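PDB 7AJ0: arylsulfatase from Pseudoalteromonas sp. MB47, which removes sulfate from the algal polysaccharide fucoidan, probably as an exo-acting enzyme, and assembles as a hexamer with bound calcium. Local coordinates for residues A[441-446]-A[459-464]; A[435-440]-A[467-472]; A[266-271]-A[300-305]; A[78-83]-A[293-298]. One frame throughout, in Å; residues are numbered along the deposited sequence.

Overall arrangement
The contacts form two pairs. Interactions 3 and 4 lie within the sulfatase domain, their centres about 9 Å apart, and share helix 290-311; their segments alternate along the chain, and K270 of one packs against A294, E297 and V298 of the other. Both belong to the core that carries the calcium site. Interactions 1 and 2 come later in the chain, with centres about 15 Å apart, and touch through I461 and H440. Interaction 1 is nested inside the loop closed by interaction 2, its hairpin following directly from strand 437-440. Centres of the two pairs lie about 31 to 37 Å apart. Interactions 1 and 2 both meet neighbouring subunits, which links their region to hexamer assembly.

Interaction 1 (A[441-446]-A[459-464]); sequences FKVFNT and LDIGTA
V443 and L459 face each other as an antiparallel hydrogen-bonded pair near the open end of the hairpin formed by strands 442-446 and 456-460. Two nearly straight backbone bonds tie them, V443 N to L459 O at 3.0 Å and L459 N to V443 O at 2.9 Å. Their side chains share one face of the sheet, where packing is close. The CD1 methyl of L459 rests 3.7 Å from CB of N445. On V443 the CG2 methyl, anti to the carbonyl carbon, meets CG2 of I461 at 4.0 Å, the side chains crossing at about a right angle. F457 of a second subunit packs on V443, N445 and L459.

The face bearing K442 and D460 is looser. The extended lysine runs alongside the aspartate and brings CE to 3.4 Å from D460 OD1, but NZ stays 4.4 Å from that oxygen, beyond a salt bridge, and has a long, weak ion pair with D428 as well. With an alanine in place of K442, D460 would probably lose both the methylenes flanking its carboxylate and the nearby positive charge. The backbone bonds thus join the strands and apolar contacts fill the V443-L459 face, whereas the K442-D460 pair probably adds only a weak attraction.

Interaction 2 (A[435-440]-A[467-472]); sequences LDYKIH and VFNLNM
K438 and F468 pair through two backbone hydrogen bonds, K438 N to F468 O and F468 N to K438 O, both 2.9 Å, joining strands 437-440 and 466-469 antiparallel. Just before the first strand, D436 O accepts L470 N at 2.8 Å and carries the pairing past the end of the second. The side chain of D436 adds another bond: N471 ND2 reaches OD2 at 2.6 Å from above the carboxylate plane, with carboxylate and amide planes 65° apart. The other oxygen, OD1, is taken by a salt bridge to R433. N469 OD1 turns back on its own segment and receives weak bonds from the backbone N atoms of N471 and M472.

K438, bent at chi2 (74°), leads its amine away from the strand pair, where NZ forms salt bridges with E350 and E476 and a hydrogen bond with T348 O. H440 NE2 is hydrogen-bonded to E476, while its CD2 lies 3.6 Å from CE1 of F468, at the edge of that phenyl ring, near its plane. Y437 OH is hydrogen-bonded to D197 of a second subunit. CG of L470 sits 3.8 Å from K438 CB, and I439 and V467 lie side by side.

Strand 437-440 runs between 428-434 and the outer strand 466-469 of a four-stranded antiparallel sheet, and helix 489-505 packs on I439 and V467 through A492 and M489.

Interaction 3 (A[266-271]-A[300-305]); sequences HSFSKI and DITGEL
A beta-alpha-beta crossover in the alpha/beta core of this sulfatase, a member of the alkaline phosphatase clan, brings H266 and F268 against I301, T302 and L305 of helix 290-311. The helix follows strand 262-267 and leads to strand 318-324, with strand 53-59 lying between the two in the parallel part of the sheet. H266 and F268, at the end of the first strand and just beyond it, reach toward the helix.

The CD1 methyl of L305 sits over the centre of one face of the H266 ring, a CH-pi contact 4.1 Å from the centroid; chi1 of -174° turns the ring toward the helix. Its ND1 is held by S248, which limits rotation of the ring. H266 CD2 in turn stands over the middle of the F268 ring, 3.6 Å above its plane. I301 meets that phenyl at its edge, CG2 lying 3.6 Å from CE1, and the same methyl comes within 4.1 Å of H266 NE2. Putting an alanine in place of F268 would probably open a gap beside I301 and leave H266 without the ring beneath its CD2.

The cluster is buried: L57 of strand 53-59 touches H266, T302 and L305, V59 packs on F268, and helix 240-258 covers I301. The F268 side chain lies about 10 Å from the bound calcium. T302 OG1 is hydrogen-bonded to V298 O within the helix, and stands 3.9 Å from F268 CZ.

Interaction 4 (A[78-83]-A[293-298]); sequences APTPNI and DAMVEV
The irregular, largely extended backbone of A78-T80 passes beside helix 290-311, with A78 CA 6.3 Å from V296 CA, before P81 begins helix 81-88; no hydrogen bond joins the two segments. The contact is mainly apolar and centres on M295. Its CG lies anti to the backbone N (chi1 -160°) and the chain then bends at chi2 and chi3, which carries the terminal methyl toward the start of the other helix. There CE meets CD1 of I83 at 3.8 Å, the two side chains crossing at about a right angle, and CG2 of T80 at 4.0 Å. CG of M295 lies equally close to that threonine methyl. Nearer the main chain, A78 CB faces M295 CB at 4.3 Å, and the CG2 methyl of V296 comes to 4.1 Å from P79 O.

T80 divides its roles. Its CG2 is anti to the carbonyl carbon and serves the methionine, whereas OG1 is engaged by D84 OD1 and by the backbone N of G68. Although T80 occupies the N-cap position, its side chain makes no capping bond.

Polar ties between the two helices include two to D299, one turn farther along helix 290-311: its OD1 accepts I83 N and its O takes a weak bond from N82 ND2. M295 also touches L62, next to the calcium ligands D60 and D61, so the packing of helix 81-88 on helix 290-311 borders the loop that follows strand 53-59.

Interaction 1 (A[441-446]-A[459-464])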
loop_
_atom_site.group_PDB
_atom_site.type_symbol
_atom_site.label_atom_id
_atom_site.label_comp_id
_atom_site.label_asym_id
_atom_site.label_seq_id
_atom_site.Cartn_x
_atom_site.Cartn_y
_atom_site.Cartn_z
ATOM N N PHE A 441 17.209 -2.199 -14.345
ATOM C CA PHE A 441 16.684 -3.416 -14.947
ATOM C C PHE A 441 16.135 -4.382 -13.910
ATOM O O PHE A 441 15.323 -5.245 -14.257
ATOM C CB PHE A 441 17.777 -4.093 -15.777
ATOM C CG PHE A 441 18.386 -3.188 -16.812
ATOM C CD1 PHE A 441 17.807 -3.054 -18.062
ATOM C CD2 PHE A 441 19.526 -2.455 -16.526
ATOM C CE1 PHE A 441 18.362 -2.214 -19.011
ATOM C CE2 PHE A 441 20.083 -1.613 -17.471
ATOM C CZ PHE A 441 19.500 -1.492 -18.714
ATOM N N LYS A 442 16.551 -4.245 -12.655
ATOM C CA LYS A 442 15.960 -4.952 -11.525
ATOM C C LYS A 442 15.877 -3.970 -10.368
ATOM O O LYS A 442 16.790 -3.163 -10.165
ATOM C CB LYS A 442 16.771 -6.191 -11.145
ATOM C CG LYS A 442 16.678 -7.311 -12.180
ATOM C CD LYS A 442 17.530 -8.514 -11.802
ATOM C CE LYS A 442 17.381 -9.635 -12.824
ATOM N NZ LYS A 442 18.201 -10.826 -12.460
ATOM N N VAL A 443 14.782 -4.037 -9.615
ATOM C CA VAL A 443 14.431 -3.012 -8.640
ATOM C C VAL A 443 14.251 -3.652 -7.272
ATOM O O VAL A 443 13.552 -4.663 -7.139
ATOM C CB VAL A 443 13.152 -2.262 -9.062
ATOM C CG1 VAL A 443 12.555 -1.500 -7.888
ATOM C CG2 VAL A 443 13.459 -1.324 -10.218
ATOM N N PHE A 444 14.875 -3.053 -6.259
ATOM C CA PHE A 444 14.644 -3.451 -4.879
ATOM C C PHE A 444 13.361 -2.803 -4.371
ATOM O O PHE A 444 13.165 -1.592 -4.519
ATOM C CB PHE A 444 15.820 -3.042 -3.995
ATOM C CG PHE A 444 17.062 -3.853 -4.221
ATOM C CD1 PHE A 444 17.962 -3.506 -5.213
ATOM C CD2 PHE A 444 17.336 -4.957 -3.432
ATOM C CE1 PHE A 444 19.108 -4.246 -5.418
ATOM C CE2 PHE A 444 18.482 -5.701 -3.632
ATOM C CZ PHE A 444 19.368 -5.345 -4.626
ATOM N N ASN A 445 12.488 -3.607 -3.774
ATOM C CA ASN A 445 11.215 -3.136 -3.241
ATOM C C ASN A 445 11.158 -3.513 -1.769
ATOM O O ASN A 445 11.297 -4.689 -1.422
ATOM C CB ASN A 445 10.045 -3.737 -4.021
ATOM C CG ASN A 445 8.779 -2.918 -3.888
ATOM O OD1 ASN A 445 8.726 -1.762 -4.311
ATOM N ND2 ASN A 445 7.748 -3.519 -3.312
ATOM N N THR A 446 10.961 -2.518 -0.909
ATOM C CA THR A 446 11.100 -2.685 0.531
ATOM C C THR A 446 9.731 -2.751 1.194
ATOM O O THR A 446 8.894 -1.865 0.992
ATOM C CB THR A 446 11.921 -1.537 1.124
ATOM O OG1 THR A 446 13.151 -1.404 0.399
ATOM C CG2 THR A 446 12.221 -1.796 2.593
ATOM N N LEU A 459 12.941 -7.461 -7.814
ATOM C CA LEU A 459 11.865 -7.709 -8.758
ATOM C C LEU A 459 12.298 -7.363 -10.172
ATOM O O LEU A 459 13.053 -6.410 -10.387
ATOM C CB LEU A 459 10.625 -6.892 -8.378
ATOM C CG LEU A 459 10.174 -7.073 -6.928
ATOM C CD1 LEU A 459 8.965 -6.212 -6.614
ATOM C CD2 LEU A 459 9.876 -8.539 -6.648
ATOM N N ASP A 460 11.822 -8.153 -11.129
ATOM C CA ASP A 460 12.041 -7.850 -12.535
ATOM C C ASP A 460 11.141 -6.699 -12.964
ATOM O O ASP A 460 9.998 -6.581 -12.512
ATOM C CB ASP A 460 11.760 -9.079 -13.396
ATOM C CG ASP A 460 12.778 -10.180 -13.189
ATOM O OD1 ASP A 460 13.951 -9.856 -12.904
ATOM O OD2 ASP A 460 12.405 -11.366 -13.315
ATOM N N ILE A 461 11.661 -5.847 -13.846
ATOM C CA ILE A 461 10.901 -4.708 -14.341
ATOM C C ILE A 461 9.893 -5.190 -15.374
ATOM O O ILE A 461 9.932 -6.348 -15.808
ATOM C CB ILE A 461 11.825 -3.621 -14.923
ATOM C CG1 ILE A 461 12.785 -4.195 -15.966
ATOM C CG2 ILE A 461 12.610 -2.950 -13.797
ATOM C CD1 ILE A 461 12.318 -4.025 -17.390
ATOM N N GLY A 462 8.970 -4.311 -15.759
ATOM C CA GLY A 462 7.959 -4.651 -16.738
ATOM C C GLY A 462 8.415 -4.437 -18.166
ATOM O O GLY A 462 9.487 -4.905 -18.562
ATOM N N THR A 463 7.608 -3.717 -18.950
ATOM C CA THR A 463 7.905 -3.562 -20.370
ATOM C C THR A 463 9.121 -2.678 -20.611
ATOM O O THR A 463 9.824 -2.862 -21.610
ATOM C CB THR A 463 6.684 -2.993 -21.097
ATOM O OG1 THR A 463 5.712 -4.032 -21.275
ATOM C CG2 THR A 463 7.070 -2.417 -22.453
ATOM N N ALA A 464 9.390 -1.725 -19.721
ATOM C CA ALA A 464 10.497 -0.803 -19.917
ATOM C C ALA A 464 11.353 -0.714 -18.664
ATOM O O ALA A 464 10.822 -0.715 -17.546
ATOM C CB ALA A 464 9.981 0.602 -20.278
#

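Interaction 2 (A[435-440]-A[467-472])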
loop_
_atom_site.group_PDB
_atom_site.type_symbol
_atom_site.label_atom_id
_atom_site.label_comp_id
_atom_site.label_asym_id
_atom_site.label_seq_id
_atom_site.Cartn_x
_atom_site.Cartn_y
_atom_site.Cartn_z
ATOM N N LEU A 435 25.606 9.399 -18.054
ATOM C CA LEU A 435 25.351 10.839 -17.983
ATOM C C LEU A 435 24.682 11.070 -16.630
ATOM O O LEU A 435 25.236 10.657 -15.599
ATOM C CB LEU A 435 24.558 11.291 -19.199
ATOM C CG LEU A 435 25.191 11.002 -20.562
ATOM C CD1 LEU A 435 24.179 11.182 -21.690
ATOM C CD2 LEU A 435 26.407 11.892 -20.785
ATOM N N ASP A 436 23.508 11.692 -16.576
ATOM C CA ASP A 436 22.777 11.893 -15.333
ATOM C C ASP A 436 21.500 11.059 -15.297
ATOM O O ASP A 436 20.528 11.427 -14.636
ATOM C CB ASP A 436 22.471 13.379 -15.147
ATOM C CG ASP A 436 23.730 14.236 -15.144
ATOM O OD1 ASP A 436 24.755 13.796 -14.578
ATOM O OD2 ASP A 436 23.700 15.347 -15.713
ATOM N N TYR A 437 21.502 9.925 -15.996
ATOM C CA TYR A 437 20.336 9.057 -16.109
ATOM C C TYR A 437 20.615 7.727 -15.425
ATOM O O TYR A 437 21.636 7.085 -15.689
ATOM C CB TYR A 437 19.968 8.835 -17.578
ATOM C CG TYR A 437 19.688 10.125 -18.315
ATOM C CD1 TYR A 437 18.412 10.671 -18.337
ATOM C CD2 TYR A 437 20.703 10.806 -18.974
ATOM C CE1 TYR A 437 18.154 11.854 -19.000
ATOM C CE2 TYR A 437 20.453 11.987 -19.640
ATOM C CZ TYR A 437 19.178 12.505 -19.651
ATOM O OH TYR A 437 18.927 13.686 -20.312
ATOM N N LYS A 438 19.704 7.325 -14.545
ATOM C CA LYS A 438 19.788 6.076 -13.797
ATOM C C LYS A 438 18.762 5.109 -14.373
ATOM O O LYS A 438 17.558 5.378 -14.322
ATOM C CB LYS A 438 19.533 6.334 -12.312
ATOM C CG LYS A 438 19.447 5.095 -11.442
ATOM C CD LYS A 438 20.807 4.475 -11.202
ATOM C CE LYS A 438 20.723 3.376 -10.157
ATOM N NZ LYS A 438 20.280 3.878 -8.823
ATOM N N ILE A 439 19.235 3.994 -14.924
ATOM C CA ILE A 439 18.380 3.005 -15.574
ATOM C C ILE A 439 18.407 1.730 -14.742
ATOM O O ILE A 439 19.480 1.163 -14.497
ATOM C CB ILE A 439 18.831 2.725 -17.015
ATOM C CG1 ILE A 439 18.921 4.025 -17.816
ATOM C CG2 ILE A 439 17.872 1.763 -17.700
ATOM C CD1 ILE A 439 20.310 4.619 -17.852
ATOM N N HIS A 440 17.232 1.278 -14.313
ATOM C CA HIS A 440 17.102 0.074 -13.505
ATOM C C HIS A 440 16.527 -1.058 -14.347
ATOM O O HIS A 440 15.476 -0.897 -14.979
ATOM C CB HIS A 440 16.196 0.304 -12.292
ATOM C CG HIS A 440 16.703 1.333 -11.334
ATOM N ND1 HIS A 440 17.269 1.008 -10.121
ATOM C CD2 HIS A 440 16.714 2.685 -11.404
ATOM C CE1 HIS A 440 17.612 2.114 -9.487
ATOM N NE2 HIS A 440 17.287 3.146 -10.244
ATOM N N VAL A 467 13.673 4.542 -15.444
ATOM C CA VAL A 467 14.624 5.604 -15.741
ATOM C C VAL A 467 14.324 6.797 -14.849
ATOM O O VAL A 467 13.172 7.238 -14.756
ATOM C CB VAL A 467 14.583 6.020 -17.223
ATOM C CG1 VAL A 467 15.544 7.170 -17.468
ATOM C CG2 VAL A 467 14.920 4.837 -18.118
ATOM N N PHE A 468 15.358 7.307 -14.187
ATOM C CA PHE A 468 15.289 8.530 -13.405
ATOM C C PHE A 468 16.353 9.490 -13.917
ATOM O O PHE A 468 17.533 9.127 -13.987
ATOM C CB PHE A 468 15.527 8.266 -11.914
ATOM C CG PHE A 468 14.585 7.268 -11.308
ATOM C CD1 PHE A 468 14.873 5.915 -11.343
ATOM C CD2 PHE A 468 13.421 7.686 -10.686
ATOM C CE1 PHE A 468 14.011 4.994 -10.780
ATOM C CE2 PHE A 468 12.555 6.771 -10.120
ATOM C CZ PHE A 468 12.850 5.423 -10.167
ATOM N N ASN A 469 15.946 10.701 -14.281
ATOM C CA ASN A 469 16.900 11.789 -14.487
ATOM C C ASN A 469 17.362 12.242 -13.108
ATOM O O ASN A 469 16.627 12.916 -12.383
ATOM C CB ASN A 469 16.267 12.933 -15.267
ATOM C CG ASN A 469 17.243 14.070 -15.532
ATOM O OD1 ASN A 469 18.118 14.363 -14.716
ATOM N ND2 ASN A 469 17.094 14.717 -16.678
ATOM N N LEU A 470 18.581 11.861 -12.726
ATOM C CA LEU A 470 19.030 12.112 -11.363
ATOM C C LEU A 470 19.175 13.599 -11.061
ATOM O O LEU A 470 19.172 13.980 -9.887
ATOM C CB LEU A 470 20.352 11.394 -11.100
ATOM C CG LEU A 470 20.262 9.869 -11.032
ATOM C CD1 LEU A 470 21.638 9.264 -10.782
ATOM C CD2 LEU A 470 19.275 9.424 -9.960
ATOM N N ASN A 471 19.305 14.446 -12.085
ATOM C CA ASN A 471 19.293 15.882 -11.834
ATOM C C ASN A 471 17.909 16.343 -11.398
ATOM O O ASN A 471 17.780 17.214 -10.532
ATOM C CB ASN A 471 19.738 16.645 -13.079
ATOM C CG ASN A 471 21.210 16.458 -13.382
ATOM O OD1 ASN A 471 22.033 16.311 -12.476
ATOM N ND2 ASN A 471 21.550 16.463 -14.664
ATOM N N MET A 472 16.862 15.757 -11.977
ATOM C CA MET A 472 15.492 16.167 -11.706
ATOM C C MET A 472 14.812 15.340 -10.627
ATOM O O MET A 472 13.944 15.860 -9.918
ATOM C CB MET A 472 14.664 16.088 -12.991
ATOM C CG MET A 472 15.178 16.991 -14.101
ATOM S SD MET A 472 15.321 18.705 -13.559
ATOM C CE MET A 472 17.091 18.895 -13.558
#

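Interaction 3 (A[266-271]-A[300-305])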
loop_
_atom_site.group_PDB
_atom_site.type_symbol
_atom_site.label_atom_id
_atom_site.label_comp_id
_atom_site.label_asym_id
_atom_site.label_seq_id
_atom_site.Cartn_x
_atom_site.Cartn_y
_atom_site.Cartn_z
ATOM N N HIS A 266 43.306 3.434 5.519
ATOM C CA HIS A 266 42.821 3.506 6.893
ATOM C C HIS A 266 41.320 3.242 6.870
ATOM O O HIS A 266 40.536 4.103 6.457
ATOM C CB HIS A 266 43.127 4.858 7.523
ATOM C CG HIS A 266 42.786 4.925 8.978
ATOM N ND1 HIS A 266 43.674 4.565 9.968
ATOM C CD2 HIS A 266 41.644 5.286 9.610
ATOM C CE1 HIS A 266 43.099 4.716 11.148
ATOM N NE2 HIS A 266 41.867 5.153 10.958
ATOM N N SER A 267 40.923 2.058 7.317
ATOM C CA SER A 267 39.553 1.564 7.190
ATOM C C SER A 267 38.889 1.619 8.561
ATOM O O SER A 267 38.970 0.674 9.345
ATOM C CB SER A 267 39.568 0.143 6.609
ATOM O OG SER A 267 38.272 -0.427 6.574
ATOM N N PHE A 268 38.223 2.739 8.843
ATOM C CA PHE A 268 37.525 2.889 10.109
ATOM C C PHE A 268 36.592 1.709 10.348
ATOM O O PHE A 268 35.990 1.169 9.414
ATOM C CB PHE A 268 36.692 4.174 10.132
ATOM C CG PHE A 268 37.495 5.436 10.073
ATOM C CD1 PHE A 268 37.964 6.027 11.232
ATOM C CD2 PHE A 268 37.750 6.053 8.862
ATOM C CE1 PHE A 268 38.691 7.196 11.182
ATOM C CE2 PHE A 268 38.477 7.223 8.806
ATOM C CZ PHE A 268 38.945 7.796 9.968
ATOM N N SER A 269 36.460 1.315 11.615
ATOM C CA SER A 269 35.372 0.419 11.986
ATOM C C SER A 269 34.043 1.166 11.999
ATOM O O SER A 269 33.007 0.618 11.605
ATOM C CB SER A 269 35.634 -0.210 13.351
ATOM O OG SER A 269 34.512 -0.969 13.772
ATOM N N LYS A 270 34.052 2.414 12.451
ATOM C CA LYS A 270 32.849 3.237 12.414
ATOM C C LYS A 270 32.478 3.551 10.968
ATOM O O LYS A 270 33.341 3.602 10.089
ATOM C CB LYS A 270 33.071 4.520 13.208
ATOM C CG LYS A 270 33.148 4.297 14.706
ATOM C CD LYS A 270 33.918 5.408 15.401
ATOM C CE LYS A 270 33.959 5.183 16.909
ATOM N NZ LYS A 270 34.560 3.867 17.274
ATOM N N ILE A 271 31.179 3.768 10.712
ATOM C CA ILE A 271 30.125 3.803 11.712
ATOM C C ILE A 271 29.240 2.557 11.641
ATOM O O ILE A 271 28.015 2.641 11.744
ATOM C CB ILE A 271 29.245 5.070 11.541
ATOM C CG1 ILE A 271 28.657 5.129 10.126
ATOM C CG2 ILE A 271 30.056 6.325 11.819
ATOM C CD1 ILE A 271 27.619 6.211 9.948
ATOM N N ASP A 300 37.565 13.645 14.082
ATOM C CA ASP A 300 38.764 14.011 14.829
ATOM C C ASP A 300 39.963 13.185 14.381
ATOM O O ASP A 300 41.068 13.718 14.225
ATOM C CB ASP A 300 38.529 13.834 16.329
ATOM C CG ASP A 300 37.739 14.979 16.937
ATOM O OD1 ASP A 300 37.423 15.944 16.209
ATOM O OD2 ASP A 300 37.436 14.914 18.146
ATOM N N ILE A 301 39.769 11.881 14.176
ATOM C CA ILE A 301 40.864 11.036 13.711
ATOM C C ILE A 301 41.331 11.490 12.334
ATOM O O ILE A 301 42.535 11.539 12.057
ATOM C CB ILE A 301 40.434 9.558 13.717
ATOM C CG1 ILE A 301 40.276 9.072 15.162
ATOM C CG2 ILE A 301 41.440 8.700 12.968
ATOM C CD1 ILE A 301 39.514 7.767 15.302
ATOM N N THR A 302 40.387 11.841 11.457
ATOM C CA THR A 302 40.745 12.389 10.154
ATOM C C THR A 302 41.660 13.600 10.300
ATOM O O THR A 302 42.688 13.704 9.621
ATOM C CB THR A 302 39.478 12.769 9.382
ATOM O OG1 THR A 302 38.711 11.590 9.104
ATOM C CG2 THR A 302 39.831 13.476 8.077
ATOM N N GLY A 303 41.301 14.528 11.188
ATOM C CA GLY A 303 42.137 15.693 11.401
ATOM C C GLY A 303 43.492 15.359 11.989
ATOM O O GLY A 303 44.489 16.014 11.666
ATOM N N GLU A 304 43.553 14.344 12.854
ATOM C CA GLU A 304 44.829 13.950 13.441
ATOM C C GLU A 304 45.772 13.387 12.383
ATOM O O GLU A 304 46.977 13.665 12.407
ATOM C CB GLU A 304 44.598 12.928 14.556
ATOM C CG GLU A 304 43.920 13.495 15.802
ATOM C CD GLU A 304 43.299 12.416 16.680
ATOM O OE1 GLU A 304 43.600 11.223 16.462
ATOM O OE2 GLU A 304 42.501 12.759 17.583
ATOM N N LEU A 305 45.244 12.598 11.444
ATOM C CA LEU A 305 46.086 12.046 10.388
ATOM C C LEU A 305 46.556 13.136 9.431
ATOM O O LEU A 305 47.700 13.109 8.964
ATOM C CB LEU A 305 45.329 10.954 9.636
ATOM C CG LEU A 305 45.030 9.686 10.436
ATOM C CD1 LEU A 305 44.198 8.704 9.620
ATOM C CD2 LEU A 305 46.325 9.032 10.899
#

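Interaction 4 (A[78-83]-A[293-298])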
loop_
_atom_site.group_PDB
_atom_site.type_symbol
_atom_site.label_atom_id
_atom_site.label_comp_id
_atom_site.label_asym_id
_atom_site.label_seq_id
_atom_site.Cartn_x
_atom_site.Cartn_y
_atom_site.Cartn_z
ATOM N N ALA A 78 25.759 16.442 14.238
ATOM C CA ALA A 78 27.110 15.896 14.301
ATOM C C ALA A 78 28.052 16.642 13.363
ATOM O O ALA A 78 28.373 16.143 12.277
ATOM C CB ALA A 78 27.104 14.402 13.957
ATOM N N PRO A 79 28.525 17.829 13.750
ATOM C CA PRO A 79 29.453 18.568 12.887
ATOM C C PRO A 79 30.677 17.738 12.525
ATOM O O PRO A 79 31.148 16.910 13.307
ATOM C CB PRO A 79 29.843 19.787 13.736
ATOM C CG PRO A 79 28.733 19.947 14.715
ATOM C CD PRO A 79 28.205 18.564 14.990
ATOM N N THR A 80 31.190 17.975 11.319
ATOM C CA THR A 80 32.403 17.324 10.821
ATOM C C THR A 80 33.330 18.394 10.253
ATOM O O THR A 80 33.488 18.519 9.033
ATOM C CB THR A 80 32.071 16.265 9.767
ATOM O OG1 THR A 80 31.507 16.889 8.606
ATOM C CG2 THR A 80 31.082 15.243 10.321
ATOM N N PRO A 81 33.968 19.185 11.121
ATOM C CA PRO A 81 34.775 20.309 10.610
ATOM C C PRO A 81 36.005 19.887 9.823
ATOM O O PRO A 81 36.324 20.527 8.813
ATOM C CB PRO A 81 35.152 21.080 11.886
ATOM C CG PRO A 81 35.024 20.083 12.990
ATOM C CD PRO A 81 33.884 19.184 12.593
ATOM N N ASN A 82 36.718 18.842 10.253
ATOM C CA ASN A 82 37.931 18.452 9.541
ATOM C C ASN A 82 37.608 17.887 8.165
ATOM O O ASN A 82 38.293 18.195 7.183
ATOM C CB ASN A 82 38.724 17.429 10.352
ATOM C CG ASN A 82 39.293 18.012 11.619
ATOM O OD1 ASN A 82 40.137 18.905 11.578
ATOM N ND2 ASN A 82 38.840 17.508 12.757
ATOM N N ILE A 83 36.577 17.046 8.074
ATOM C CA ILE A 83 36.175 16.513 6.777
ATOM C C ILE A 83 35.692 17.639 5.873
ATOM O O ILE A 83 35.946 17.637 4.662
ATOM C CB ILE A 83 35.101 15.425 6.958
ATOM C CG1 ILE A 83 35.711 14.201 7.648
ATOM C CG2 ILE A 83 34.495 15.052 5.616
ATOM C CD1 ILE A 83 34.691 13.294 8.307
ATOM N N ASP A 293 27.984 10.494 17.872
ATOM C CA ASP A 293 29.239 10.580 18.611
ATOM C C ASP A 293 30.363 9.898 17.841
ATOM O O ASP A 293 31.500 10.384 17.821
ATOM C CB ASP A 293 29.085 9.945 19.992
ATOM C CG ASP A 293 28.173 10.739 20.907
ATOM O OD1 ASP A 293 27.785 11.870 20.541
ATOM O OD2 ASP A 293 27.843 10.227 21.999
ATOM N N ALA A 294 30.061 8.762 17.205
ATOM C CA ALA A 294 31.060 8.073 16.397
ATOM C C ALA A 294 31.478 8.912 15.201
ATOM O O ALA A 294 32.640 8.865 14.782
ATOM C CB ALA A 294 30.518 6.723 15.928
ATOM N N MET A 295 30.548 9.685 14.638
ATOM C CA MET A 295 30.890 10.542 13.506
ATOM C C MET A 295 31.855 11.641 13.934
ATOM O O MET A 295 32.752 12.017 13.173
ATOM C CB MET A 295 29.614 11.129 12.900
ATOM C CG MET A 295 29.770 11.622 11.465
ATOM S SD MET A 295 30.495 10.383 10.368
ATOM C CE MET A 295 31.527 11.411 9.326
ATOM N N VAL A 296 31.695 12.161 15.153
ATOM C CA VAL A 296 32.634 13.156 15.660
ATOM C C VAL A 296 34.008 12.531 15.876
ATOM O O VAL A 296 35.039 13.159 15.612
ATOM C CB VAL A 296 32.088 13.791 16.951
ATOM C CG1 VAL A 296 33.133 14.679 17.599
ATOM C CG2 VAL A 296 30.823 14.590 16.651
ATOM N N GLU A 297 34.045 11.284 16.356
ATOM C CA GLU A 297 35.323 10.601 16.528
ATOM C C GLU A 297 36.022 10.399 15.188
ATOM O O GLU A 297 37.229 10.634 15.069
ATOM C CB GLU A 297 35.112 9.260 17.236
ATOM C CG GLU A 297 36.380 8.418 17.373
ATOM C CD GLU A 297 36.291 7.386 18.491
ATOM O OE1 GLU A 297 35.273 7.373 19.215
ATOM O OE2 GLU A 297 37.240 6.586 18.647
ATOM N N VAL A 298 35.281 9.966 14.166
ATOM C CA VAL A 298 35.878 9.768 12.848
ATOM C C VAL A 298 36.451 11.076 12.319
ATOM O O VAL A 298 37.520 11.098 11.698
ATOM C CB VAL A 298 34.840 9.177 11.875
ATOM C CG1 VAL A 298 35.322 9.312 10.438
ATOM C CG2 VAL A 298 34.563 7.722 12.217
#